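Local coordinates for protein mevalonate kinase (Staphylococcus aureus, PDB 2X7I) that probably phosphorylates mevalonate with ATP to give 5-phosphomevalonate, an early step of isoprenoid synthesis, at residues A[228-233]-A[277-282]; A[71-76]-A[133-138]; A[151-156]-A[164-169]. One frame throughout, in Å; residues are numbered along the deposited sequence.

How the contacts relate
The three contacts come in series along the chain, contact 2 closing before contact 3 opens and contact 3 before contact 1. Contact 2 joins helices 70-80 and 125-140 in the N-terminal part of this GHMP kinase; contact 1 packs helix 226-243 on the antiparallel sheet of the C-terminal part, on the opposite side of the chain's centre. Their centres are about 37 Å apart. Contact 3 is nearer to each of them, its centre about 20 Å from that of contact 1 and about 24 Å from that of contact 2. Helix 145-153 follows helix 125-140 directly and leads into the hairpin 157-166, so contact 3 marks the helix-to-hairpin junction at the six-stranded sheet. None of the three touches another.

Contact 1 (A[228-233]-A[277-282]); sequences ALADIF and LLLAKD
Phe233 of helix 226-243 meets Leu279 of strand 276-280 through a CH-pi contact: methyl CD1 of Leu279 stands 4.0 Å from the centroid of the Phe233 ring, 18° off the ring normal, displaced toward the rim. The two side chains cross at about a right angle, and the other methyl, Leu279 CD2, comes to 3.7 Å from Phe233 CE2. Branched leucine suits this place because one methyl can sit over the ring while the second reaches its CE2 corner. The methyl over the ring, CD1, also meets the helix backbone, 3.8 Å from Ala230 CA, which the small side chain of alanine leaves accessible. Leu229 adds a looser apolar contact, CG to Leu279 CD1 at 4.4 Å. Leu277 approaches the same ring obliquely, its CB 3.8 Å from Phe233 CE2.

Leu279 has CG anti to its carbonyl carbon (chi1 -65°), which sends CD1 toward the helix backbone and leaves CD2 beside the ring at CE2. The short helix and strand segments run at 149° to each other, their axes 9.6 Å apart at closest approach. Farther out, Ala264 of the neighbouring strand touches Ala230, Phe233 and Leu279, while Met176 of strand 175-180 lies against Leu277 and Leu279. All five touching residues are buried and their side chains are hydrocarbon, so the helix is held on the sheet by dispersion and the exclusion of water.

Contact 2 (A[71-76]-A[133-138]); sequences KSLVNR and NWAEQI
Two helices of the N-terminal part of the GHMP kinase fold pack here, 70-80 against 125-140, and Ile138 and Leu73 are the main side chains between them. The short helix segments run at 121° to each other, with axes 9.7 Å apart. Leu73 reaches across with methyl CD2, which lies 3.5 Å from Ala135 CB and 3.4 Å from the carbonyl oxygen Ala135 O. The small side chain of Ala135 leaves room for the branched leucine to settle against the backbone of the other helix.

Ile138 reaches back with two branches. Its CG2, anti to the backbone N, touches Ser72 CB at 3.8 Å and, more loosely, Leu73 CD2 at 4.2 Å. Its other branch, with CG1 anti to the carbonyl carbon (chi1 -72°), carries CD1 out to Arg76, where CD1 is 3.5 Å from Arg76 CD. The arginine chain is extended from CG to NE and crosses the isoleucine at about a right angle, and the turn at chi4 (78°) presents one guanidinium face to Ile138 CD1, 3.9 Å from Arg76 CZ. Arginine suits this rim because its methylenes and flat face can lie on a hydrocarbon while the charged group stays at the exposed rim.

Behind the pair, Phe111 of helix 103-119 backs Leu73. Glu136 turns from the contact and is held by Thr148 OG1 and Ser144 N. Grading from buried Leu73 and Ala135 to exposed Arg76, the contact belongs to the helical layer that backs the sheet of the GHMP N-terminal domain, a member of the ribosomal protein S5 domain 2-like superfamily.

Contact 3 (A[151-156]-A[164-169]); sequences IVSGKP and AETLKT
Pro156 and Leu167 are joined by a backbone hydrogen bond, Leu167 N to Pro156 O, 2.8 Å long with an angle of 159° at the hydrogen. The same oxygen also receives a CA-H...O contact from Thr166 CA at 3.5 Å. Proline has no N-H to donate, yet it keeps a carbonyl for this bond and a rigid hydrocarbon ring to lie on the leucine. The ring crosses the leucine at about a right angle, its CB 4.1 Å from Leu167 CD1, while ring atom CD of Pro156 lies 3.1 Å from Lys168 O.

This pairing continues the ladder of hairpin strands 157-160 and 163-166 by one more pair, just after helix 145-153. Between helix and hairpin Gly154 has positive phi (67°), a conformation a residue without CB adopts easily, and Ser153 OG accepts from Lys155 N in an ST turn while also bonding to Gln149 O. Lys155 crosses the other segment with its methylenes packed against Leu167 O, CB at 3.3 Å, and with CB 3.7 Å from Thr166 CG2. Its chain bends at chi4 (47°), bringing NZ toward Thr169 OG1, and a water spans the remaining gap: it lies 2.6 Å from Thr169 OG1, donates to Gly154 O and accepts only weakly from Lys155 NZ.

Contact 1 (A[228-233]-A[277-282])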
ATOM      1  N   ALA A 228      -1.250   6.394  21.972  1.00 58.27           N
ATOM      2  CA  ALA A 228      -1.581   4.987  22.192  1.00 57.08           C
ATOM      3  C   ALA A 228      -1.174   4.125  20.996  1.00 54.63           C
ATOM      4  O   ALA A 228      -0.711   3.000  21.169  1.00 53.73           O
ATOM      5  CB  ALA A 228      -3.050   4.825  22.487  1.00 58.09           C
ATOM      6  N   LEU A 229      -1.342   4.646  19.782  1.00 53.92           N
ATOM      7  CA  LEU A 229      -0.866   3.936  18.593  1.00 52.14           C
ATOM      8  C   LEU A 229       0.658   3.802  18.622  1.00 51.23           C
ATOM      9  O   LEU A 229       1.197   2.789  18.192  1.00 51.02           O
ATOM     10  CB  LEU A 229      -1.317   4.626  17.298  1.00 52.14           C
ATOM     11  CG  LEU A 229      -1.098   3.800  16.022  1.00 51.23           C
ATOM     12  CD1 LEU A 229      -1.886   2.489  16.046  1.00 49.08           C
ATOM     13  CD2 LEU A 229      -1.443   4.607  14.783  1.00 51.29           C
ATOM     14  N   ALA A 230       1.347   4.821  19.124  1.00 51.82           N
ATOM     15  CA  ALA A 230       2.793   4.744  19.337  1.00 51.67           C
ATOM     16  C   ALA A 230       3.159   3.598  20.305  1.00 51.20           C
ATOM     17  O   ALA A 230       4.033   2.777  20.017  1.00 50.31           O
ATOM     18  CB  ALA A 230       3.318   6.081  19.865  1.00 53.20           C
ATOM     19  N   ASP A 231       2.470   3.541  21.438  1.00 52.03           N
ATOM     20  CA  ASP A 231       2.613   2.437  22.382  1.00 52.29           C
ATOM     21  C   ASP A 231       2.448   1.092  21.659  1.00 51.09           C
ATOM     22  O   ASP A 231       3.328   0.233  21.717  1.00 51.00           O
ATOM     23  CB  ASP A 231       1.590   2.595  23.508  1.00 53.68           C
ATOM     24  CG  ASP A 231       1.569   1.420  24.470  1.00 54.96           C
ATOM     25  OD1 ASP A 231       2.470   0.558  24.426  1.00 54.75           O
ATOM     26  OD2 ASP A 231       0.632   1.363  25.286  1.00 57.36           O
ATOM     27  N   ILE A 232       1.334   0.936  20.954  1.00 50.42           N
ATOM     28  CA  ILE A 232       1.028  -0.298  20.222  1.00 49.27           C
ATOM     29  C   ILE A 232       2.105  -0.657  19.194  1.00 48.25           C
ATOM     30  O   ILE A 232       2.494  -1.816  19.099  1.00 47.64           O
ATOM     31  CB  ILE A 232      -0.377  -0.216  19.557  1.00 49.27           C
ATOM     32  CG1 ILE A 232      -1.458  -0.264  20.645  1.00 50.75           C
ATOM     33  CG2 ILE A 232      -0.584  -1.339  18.563  1.00 47.52           C
ATOM     34  CD1 ILE A 232      -2.824   0.134  20.173  1.00 52.79           C
ATOM     35  N   PHE A 233       2.593   0.325  18.440  1.00 48.23           N
ATOM     36  CA  PHE A 233       3.698   0.082  17.492  1.00 48.16           C
ATOM     37  C   PHE A 233       4.912  -0.502  18.223  1.00 48.76           C
ATOM     38  O   PHE A 233       5.490  -1.486  17.780  1.00 48.48           O
ATOM     39  CB  PHE A 233       4.121   1.370  16.783  1.00 48.79           C
ATOM     40  CG  PHE A 233       3.414   1.633  15.467  1.00 49.18           C
ATOM     41  CD1 PHE A 233       2.078   1.292  15.275  1.00 49.52           C
ATOM     42  CD2 PHE A 233       4.091   2.255  14.431  1.00 50.31           C
ATOM     43  CE1 PHE A 233       1.443   1.549  14.066  1.00 49.05           C
ATOM     44  CE2 PHE A 233       3.464   2.511  13.219  1.00 50.75           C
ATOM     45  CZ  PHE A 233       2.132   2.157  13.044  1.00 50.98           C
ATOM     46  N   LEU A 277       7.725   1.399   9.424  1.00 49.01           N
ATOM     47  CA  LEU A 277       6.838   2.511   9.740  1.00 48.79           C
ATOM     48  C   LEU A 277       7.340   3.215  11.008  1.00 49.96           C
ATOM     49  O   LEU A 277       7.461   2.578  12.057  1.00 49.91           O
ATOM     50  CB  LEU A 277       5.406   2.002   9.950  1.00 47.67           C
ATOM     51  CG  LEU A 277       4.863   1.005   8.914  1.00 46.56           C
ATOM     52  CD1 LEU A 277       3.517   0.442   9.331  1.00 44.53           C
ATOM     53  CD2 LEU A 277       4.766   1.647   7.548  1.00 46.69           C
ATOM     54  N   LEU A 278       7.638   4.511  10.908  1.00 50.73           N
ATOM     55  CA  LEU A 278       8.081   5.297  12.069  1.00 52.06           C
ATOM     56  C   LEU A 278       7.098   6.432  12.329  1.00 52.70           C
ATOM     57  O   LEU A 278       6.664   7.102  11.398  1.00 52.99           O
ATOM     58  CB  LEU A 278       9.486   5.884  11.848  1.00 53.08           C
ATOM     59  CG  LEU A 278      10.602   4.876  11.533  1.00 52.74           C
ATOM     60  CD1 LEU A 278      11.901   5.586  11.131  1.00 53.12           C
ATOM     61  CD2 LEU A 278      10.835   3.960  12.712  1.00 51.94           C
ATOM     62  N   LEU A 279       6.763   6.647  13.599  1.00 53.22           N
ATOM     63  CA  LEU A 279       5.786   7.649  13.979  1.00 53.73           C
ATOM     64  C   LEU A 279       6.482   8.905  14.488  1.00 55.73           C
ATOM     65  O   LEU A 279       7.377   8.835  15.325  1.00 56.55           O
ATOM     66  CB  LEU A 279       4.834   7.091  15.042  1.00 53.36           C
ATOM     67  CG  LEU A 279       3.928   5.926  14.624  1.00 51.00           C
ATOM     68  CD1 LEU A 279       2.868   5.675  15.689  1.00 49.99           C
ATOM     69  CD2 LEU A 279       3.257   6.177  13.272  1.00 49.70           C
ATOM     70  N   ALA A 280       6.069  10.051  13.952  1.00 57.01           N
ATOM     71  CA  ALA A 280       6.615  11.350  14.336  1.00 58.78           C
ATOM     72  C   ALA A 280       5.453  12.259  14.672  1.00 60.21           C
ATOM     73  O   ALA A 280       4.370  12.110  14.110  1.00 59.83           O
ATOM     74  CB  ALA A 280       7.423  11.938  13.208  1.00 58.97           C
ATOM     75  N   LYS A 281       5.686  13.192  15.589  1.00 62.43           N
ATOM     76  CA  LYS A 281       4.644  14.092  16.068  1.00 64.48           C
ATOM     77  C   LYS A 281       4.313  15.204  15.068  1.00 65.20           C
ATOM     78  O   LYS A 281       3.164  15.650  15.001  1.00 65.85           O
ATOM     79  CB  LYS A 281       5.056  14.722  17.408  1.00 66.62           C
ATOM     80  CG  LYS A 281       5.265  13.708  18.529  1.00 68.00           C
ATOM     81  CD  LYS A 281       5.706  14.386  19.838  1.00 71.56           C
ATOM     82  CE  LYS A 281       5.501  13.481  21.052  1.00 72.45           C
ATOM     83  NZ  LYS A 281       5.682  14.236  22.344  1.00 75.47           N
ATOM     84  N   ASP A 282       5.315  15.666  14.316  1.00 65.30           N
ATOM     85  CA  ASP A 282       5.133  16.810  13.413  1.00 66.71           C
ATOM     86  C   ASP A 282       5.939  16.658  12.134  1.00 65.65           C
ATOM     87  O   ASP A 282       6.785  15.758  12.027  1.00 64.36           O
ATOM     88  CB  ASP A 282       5.466  18.135  14.127  1.00 69.49           C
ATOM     89  CG  ASP A 282       6.922  18.229  14.584  1.00 70.87           C
ATOM     90  OD1 ASP A 282       7.809  17.599  13.974  1.00 71.08           O
ATOM     91  OD2 ASP A 282       7.182  18.966  15.559  1.00 74.22           O
TER

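Contact 2 (A[71-76]-A[133-138])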
ATOM      1  N   LYS A  71      -0.470  -5.805 -19.342  1.00 47.94           N
ATOM      2  CA  LYS A  71      -0.803  -6.156 -20.728  1.00 48.37           C
ATOM      3  C   LYS A  71      -2.084  -6.995 -20.813  1.00 48.30           C
ATOM      4  O   LYS A  71      -2.858  -6.855 -21.763  1.00 48.38           O
ATOM      5  CB  LYS A  71       0.371  -6.879 -21.400  1.00 48.56           C
ATOM      6  CG  LYS A  71       1.512  -5.935 -21.737  1.00 49.50           C
ATOM      7  CD  LYS A  71       2.775  -6.615 -22.247  1.00 50.89           C
ATOM      8  CE  LYS A  71       3.708  -5.546 -22.867  1.00 52.44           C
ATOM      9  NZ  LYS A  71       5.048  -6.049 -23.305  1.00 53.80           N
ATOM     10  N   SER A  72      -2.307  -7.848 -19.811  1.00 47.30           N
ATOM     11  CA  SER A  72      -3.539  -8.626 -19.727  1.00 47.70           C
ATOM     12  C   SER A  72      -4.773  -7.750 -19.509  1.00 47.57           C
ATOM     13  O   SER A  72      -5.829  -8.024 -20.090  1.00 48.05           O
ATOM     14  CB  SER A  72      -3.450  -9.684 -18.612  1.00 47.43           C
ATOM     15  OG  SER A  72      -2.591 -10.740 -19.004  1.00 48.59           O
ATOM     16  N   LEU A  73      -4.650  -6.716 -18.671  1.00 46.62           N
ATOM     17  CA  LEU A  73      -5.767  -5.803 -18.444  1.00 46.87           C
ATOM     18  C   LEU A  73      -6.124  -5.039 -19.723  1.00 47.64           C
ATOM     19  O   LEU A  73      -7.296  -4.857 -20.029  1.00 48.57           O
ATOM     20  CB  LEU A  73      -5.469  -4.816 -17.308  1.00 46.39           C
ATOM     21  CG  LEU A  73      -5.222  -5.399 -15.913  1.00 46.08           C
ATOM     22  CD1 LEU A  73      -5.164  -4.289 -14.861  1.00 45.73           C
ATOM     23  CD2 LEU A  73      -6.262  -6.464 -15.549  1.00 44.94           C
ATOM     24  N   VAL A  74      -5.116  -4.614 -20.476  1.00 47.43           N
ATOM     25  CA  VAL A  74      -5.351  -3.832 -21.685  1.00 48.20           C
ATOM     26  C   VAL A  74      -5.947  -4.698 -22.809  1.00 49.43           C
ATOM     27  O   VAL A  74      -6.905  -4.292 -23.467  1.00 50.01           O
ATOM     28  CB  VAL A  74      -4.075  -3.124 -22.163  1.00 47.99           C
ATOM     29  CG1 VAL A  74      -4.360  -2.335 -23.440  1.00 48.91           C
ATOM     30  CG2 VAL A  74      -3.537  -2.194 -21.077  1.00 46.52           C
ATOM     31  N   ASN A  75      -5.378  -5.883 -23.021  1.00 49.28           N
ATOM     32  CA  ASN A  75      -5.940  -6.828 -23.971  1.00 50.31           C
ATOM     33  C   ASN A  75      -7.416  -7.091 -23.690  1.00 51.78           C
ATOM     34  O   ASN A  75      -8.240  -7.014 -24.589  1.00 52.66           O
ATOM     35  CB  ASN A  75      -5.163  -8.148 -23.954  1.00 49.64           C
ATOM     36  CG  ASN A  75      -3.830  -8.057 -24.673  1.00 47.93           C
ATOM     37  OD1 ASN A  75      -3.545  -7.079 -25.380  1.00 46.83           O
ATOM     38  ND2 ASN A  75      -3.000  -9.077 -24.493  1.00 42.13           N
ATOM     39  N   ARG A  76      -7.741  -7.387 -22.438  1.00 52.41           N
ATOM     40  CA  ARG A  76      -9.126  -7.619 -22.032  1.00 54.48           C
ATOM     41  C   ARG A  76     -10.014  -6.416 -22.307  1.00 55.32           C
ATOM     42  O   ARG A  76     -11.133  -6.563 -22.782  1.00 56.88           O
ATOM     43  CB  ARG A  76      -9.208  -7.965 -20.539  1.00 54.06           C
ATOM     44  CG  ARG A  76     -10.576  -8.484 -20.111  1.00 58.24           C
ATOM     45  CD  ARG A  76     -10.671  -8.622 -18.590  1.00 62.18           C
ATOM     46  NE  ARG A  76     -12.013  -8.973 -18.103  1.00 65.13           N
ATOM     47  CZ  ARG A  76     -12.549 -10.196 -18.149  1.00 67.74           C
ATOM     48  NH1 ARG A  76     -11.882 -11.221 -18.693  1.00 67.84           N
ATOM     49  NH2 ARG A  76     -13.773 -10.391 -17.648  1.00 68.69           N
ATOM     50  N   ASN A 133     -11.150  -6.101  -8.185  1.00 45.40           N
ATOM     51  CA  ASN A 133     -10.797  -7.416  -7.648  1.00 45.75           C
ATOM     52  C   ASN A 133     -10.594  -8.414  -8.793  1.00 46.71           C
ATOM     53  O   ASN A 133      -9.639  -9.182  -8.772  1.00 46.27           O
ATOM     54  CB  ASN A 133     -11.829  -7.916  -6.610  1.00 46.04           C
ATOM     55  CG  ASN A 133     -11.642  -7.265  -5.218  1.00 45.67           C
ATOM     56  OD1 ASN A 133     -12.578  -6.708  -4.641  1.00 46.42           O
ATOM     57  ND2 ASN A 133     -10.432  -7.348  -4.686  1.00 44.68           N
ATOM     58  N   TRP A 134     -11.446  -8.344  -9.819  1.00 48.09           N
ATOM     59  CA  TRP A 134     -11.296  -9.196 -11.001  1.00 49.48           C
ATOM     60  C   TRP A 134     -10.013  -8.900 -11.784  1.00 48.56           C
ATOM     61  O   TRP A 134      -9.348  -9.825 -12.274  1.00 48.94           O
ATOM     62  CB  TRP A 134     -12.516  -9.097 -11.938  1.00 51.04           C
ATOM     63  CG  TRP A 134     -13.866  -9.393 -11.279  1.00 55.25           C
ATOM     64  CD1 TRP A 134     -14.093  -9.881 -10.008  1.00 56.69           C
ATOM     65  CD2 TRP A 134     -15.164  -9.221 -11.873  1.00 58.07           C
ATOM     66  NE1 TRP A 134     -15.445  -9.994  -9.781  1.00 57.73           N
ATOM     67  CE2 TRP A 134     -16.121  -9.604 -10.909  1.00 59.00           C
ATOM     68  CE3 TRP A 134     -15.606  -8.764 -13.121  1.00 60.48           C
ATOM     69  CZ2 TRP A 134     -17.499  -9.555 -11.160  1.00 61.08           C
ATOM     70  CZ3 TRP A 134     -16.975  -8.719 -13.371  1.00 62.45           C
ATOM     71  CH2 TRP A 134     -17.904  -9.110 -12.390  1.00 62.27           C
ATOM     72  N   ALA A 135      -9.656  -7.622 -11.886  1.00 47.74           N
ATOM     73  CA  ALA A 135      -8.443  -7.209 -12.620  1.00 47.48           C
ATOM     74  C   ALA A 135      -7.165  -7.665 -11.907  1.00 46.53           C
ATOM     75  O   ALA A 135      -6.219  -8.116 -12.547  1.00 46.35           O
ATOM     76  CB  ALA A 135      -8.425  -5.695 -12.848  1.00 46.89           C
ATOM     77  N   GLU A 136      -7.156  -7.547 -10.586  1.00 46.05           N
ATOM     78  CA  GLU A 136      -6.071  -8.076  -9.758  1.00 46.39           C
ATOM     79  C   GLU A 136      -5.863  -9.579  -9.982  1.00 47.31           C
ATOM     80  O   GLU A 136      -4.739 -10.029 -10.179  1.00 47.16           O
ATOM     81  CB  GLU A 136      -6.360  -7.817  -8.290  1.00 46.02           C
ATOM     82  CG  GLU A 136      -6.338  -6.344  -7.919  1.00 46.55           C
ATOM     83  CD  GLU A 136      -7.133  -6.057  -6.669  1.00 47.28           C
ATOM     84  OE1 GLU A 136      -7.195  -6.936  -5.791  1.00 48.67           O
ATOM     85  OE2 GLU A 136      -7.689  -4.949  -6.561  1.00 48.66           O
ATOM     86  N   GLN A 137      -6.953 -10.338  -9.995  1.00 48.19           N
ATOM     87  CA  GLN A 137      -6.893 -11.782 -10.282  1.00 50.01           C
ATOM     88  C   GLN A 137      -6.240 -12.086 -11.634  1.00 51.01           C
ATOM     89  O   GLN A 137      -5.344 -12.919 -11.723  1.00 51.65           O
ATOM     90  CB  GLN A 137      -8.301 -12.395 -10.206  1.00 50.75           C
ATOM     91  CG  GLN A 137      -8.445 -13.797 -10.776  1.00 53.11           C
ATOM     92  CD  GLN A 137      -7.759 -14.849  -9.938  1.00 55.64           C
ATOM     93  OE1 GLN A 137      -7.811 -14.813  -8.701  1.00 58.04           O
ATOM     94  NE2 GLN A 137      -7.118 -15.808 -10.604  1.00 56.88           N
ATOM     95  N   ILE A 138      -6.698 -11.395 -12.672  1.00 51.68           N
ATOM     96  CA  ILE A 138      -6.195 -11.563 -14.032  1.00 52.79           C
ATOM     97  C   ILE A 138      -4.742 -11.109 -14.194  1.00 53.07           C
ATOM     98  O   ILE A 138      -3.924 -11.818 -14.791  1.00 54.47           O
ATOM     99  CB  ILE A 138      -7.063 -10.753 -15.014  1.00 53.54           C
ATOM    100  CG1 ILE A 138      -8.425 -11.432 -15.180  1.00 55.03           C
ATOM    101  CG2 ILE A 138      -6.381 -10.581 -16.367  1.00 53.08           C
ATOM    102  CD1 ILE A 138      -9.422 -10.550 -15.894  1.00 57.28           C
TER

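Contact 3 (A[151-156]-A[164-169])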
ATOM      1  N   ILE A 151      -8.607   1.036  -0.270  1.00 45.01           N
ATOM      2  CA  ILE A 151      -8.293   2.000  -1.321  1.00 45.41           C
ATOM      3  C   ILE A 151      -9.537   2.705  -1.884  1.00 46.34           C
ATOM      4  O   ILE A 151      -9.585   3.929  -1.915  1.00 48.05           O
ATOM      5  CB  ILE A 151      -7.506   1.333  -2.476  1.00 44.81           C
ATOM      6  CG1 ILE A 151      -6.087   0.990  -2.018  1.00 44.01           C
ATOM      7  CG2 ILE A 151      -7.407   2.257  -3.681  1.00 45.12           C
ATOM      8  CD1 ILE A 151      -5.360   0.116  -2.999  1.00 44.48           C
ATOM      9  N   VAL A 152     -10.535   1.936  -2.308  1.00 45.99           N
ATOM     10  CA  VAL A 152     -11.747   2.491  -2.911  1.00 46.94           C
ATOM     11  C   VAL A 152     -12.544   3.368  -1.944  1.00 48.01           C
ATOM     12  O   VAL A 152     -12.878   4.509  -2.269  1.00 49.01           O
ATOM     13  CB  VAL A 152     -12.654   1.384  -3.473  1.00 46.65           C
ATOM     14  CG1 VAL A 152     -13.993   1.952  -3.897  1.00 47.71           C
ATOM     15  CG2 VAL A 152     -11.972   0.724  -4.648  1.00 46.13           C
ATOM     16  N   SER A 153     -12.824   2.840  -0.757  1.00 47.84           N
ATOM     17  CA  SER A 153     -13.546   3.591   0.282  1.00 49.14           C
ATOM     18  C   SER A 153     -12.780   4.807   0.808  1.00 49.61           C
ATOM     19  O   SER A 153     -13.380   5.758   1.277  1.00 51.35           O
ATOM     20  CB  SER A 153     -13.882   2.679   1.463  1.00 48.78           C
ATOM     21  OG  SER A 153     -12.701   2.263   2.154  1.00 48.24           O
ATOM     22  N   GLY A 154     -11.454   4.768   0.753  1.00 49.10           N
ATOM     23  CA  GLY A 154     -10.631   5.808   1.377  1.00 49.87           C
ATOM     24  C   GLY A 154     -10.731   5.803   2.902  1.00 50.22           C
ATOM     25  O   GLY A 154     -10.471   6.820   3.559  1.00 51.37           O
ATOM     26  N   LYS A 155     -11.112   4.657   3.461  1.00 49.71           N
ATOM     27  CA  LYS A 155     -11.294   4.514   4.902  1.00 49.91           C
ATOM     28  C   LYS A 155     -10.493   3.325   5.444  1.00 48.55           C
ATOM     29  O   LYS A 155     -10.153   2.403   4.682  1.00 47.17           O
ATOM     30  CB  LYS A 155     -12.772   4.333   5.201  1.00 51.06           C
ATOM     31  CG  LYS A 155     -13.603   5.582   4.930  1.00 53.44           C
ATOM     32  CD  LYS A 155     -15.072   5.234   4.715  1.00 55.38           C
ATOM     33  CE  LYS A 155     -15.946   6.484   4.657  1.00 58.32           C
ATOM     34  NZ  LYS A 155     -15.352   7.518   3.759  1.00 59.84           N
ATOM     35  N   PRO A 156     -10.177   3.337   6.758  1.00 48.59           N
ATOM     36  CA  PRO A 156      -9.510   2.177   7.327  1.00 47.69           C
ATOM     37  C   PRO A 156     -10.429   0.962   7.330  1.00 47.54           C
ATOM     38  O   PRO A 156     -11.634   1.115   7.465  1.00 49.03           O
ATOM     39  CB  PRO A 156      -9.180   2.612   8.769  1.00 48.34           C
ATOM     40  CG  PRO A 156      -9.375   4.057   8.824  1.00 49.36           C
ATOM     41  CD  PRO A 156     -10.395   4.379   7.774  1.00 50.20           C
ATOM     42  N   ALA A 164     -15.493  -8.244  10.061  1.00 54.04           N
ATOM     43  CA  ALA A 164     -14.701  -7.158   9.457  1.00 53.06           C
ATOM     44  C   ALA A 164     -15.539  -5.882   9.356  1.00 53.78           C
ATOM     45  O   ALA A 164     -16.751  -5.946   9.163  1.00 55.03           O
ATOM     46  CB  ALA A 164     -14.186  -7.560   8.086  1.00 51.72           C
ATOM     47  N   GLU A 165     -14.893  -4.727   9.511  1.00 53.44           N
ATOM     48  CA  GLU A 165     -15.598  -3.440   9.492  1.00 54.71           C
ATOM     49  C   GLU A 165     -14.799  -2.397   8.731  1.00 53.04           C
ATOM     50  O   GLU A 165     -13.577  -2.492   8.619  1.00 51.17           O
ATOM     51  CB  GLU A 165     -15.836  -2.915  10.912  1.00 56.36           C
ATOM     52  CG  GLU A 165     -16.456  -3.910  11.890  1.00 60.62           C
ATOM     53  CD  GLU A 165     -17.860  -4.347  11.505  1.00 66.12           C
ATOM     54  OE1 GLU A 165     -18.273  -5.458  11.921  1.00 69.43           O
ATOM     55  OE2 GLU A 165     -18.552  -3.579  10.796  1.00 69.35           O
ATOM     56  N   THR A 166     -15.506  -1.397   8.218  1.00 53.71           N
ATOM     57  CA  THR A 166     -14.883  -0.232   7.609  1.00 53.07           C
ATOM     58  C   THR A 166     -15.069   0.919   8.569  1.00 54.09           C
ATOM     59  O   THR A 166     -16.190   1.238   8.938  1.00 55.66           O
ATOM     60  CB  THR A 166     -15.515   0.100   6.252  1.00 53.39           C
ATOM     61  OG1 THR A 166     -15.172  -0.925   5.313  1.00 51.84           O
ATOM     62  CG2 THR A 166     -15.009   1.448   5.736  1.00 52.99           C
ATOM     63  N   LEU A 167     -13.969   1.521   9.001  1.00 53.57           N
ATOM     64  CA  LEU A 167     -14.036   2.590  10.000  1.00 54.94           C
ATOM     65  C   LEU A 167     -14.294   3.940   9.323  1.00 55.74           C
ATOM     66  O   LEU A 167     -14.416   4.018   8.096  1.00 55.34           O
ATOM     67  CB  LEU A 167     -12.740   2.633  10.818  1.00 54.11           C
ATOM     68  CG  LEU A 167     -12.252   1.309  11.435  1.00 53.62           C
ATOM     69  CD1 LEU A 167     -10.974   1.522  12.240  1.00 51.58           C
ATOM     70  CD2 LEU A 167     -13.326   0.658  12.310  1.00 54.17           C
ATOM     71  N   LYS A 168     -14.388   4.996  10.121  1.00 57.13           N
ATOM     72  CA  LYS A 168     -14.499   6.351   9.586  1.00 58.49           C
ATOM     73  C   LYS A 168     -13.122   6.830   9.129  1.00 57.49           C
ATOM     74  O   LYS A 168     -12.106   6.238   9.498  1.00 56.09           O
ATOM     75  CB  LYS A 168     -15.092   7.291  10.640  1.00 60.71           C
ATOM     76  CG  LYS A 168     -16.552   6.989  10.928  1.00 62.36           C
ATOM     77  CD  LYS A 168     -16.966   7.310  12.368  1.00 65.15           C
ATOM     78  CE  LYS A 168     -17.696   8.621  12.480  1.00 67.90           C
ATOM     79  NZ  LYS A 168     -18.266   8.800  13.843  1.00 71.45           N
ATOM     80  N   THR A 169     -13.095   7.894   8.323  1.00 58.30           N
ATOM     81  CA  THR A 169     -11.844   8.428   7.761  1.00 57.62           C
ATOM     82  C   THR A 169     -10.741   8.558   8.819  1.00 57.16           C
ATOM     83  O   THR A 169     -11.001   8.947   9.949  1.00 58.39           O
ATOM     84  CB  THR A 169     -12.073   9.814   7.085  1.00 59.35           C
ATOM     85  OG1 THR A 169     -12.775   9.633   5.853  1.00 59.62           O
ATOM     86  CG2 THR A 169     -10.748  10.518   6.784  1.00 59.00           C
TER
HETATM   87  O   HOH W   1     -12.426   9.127   3.276  1.00 42.22           O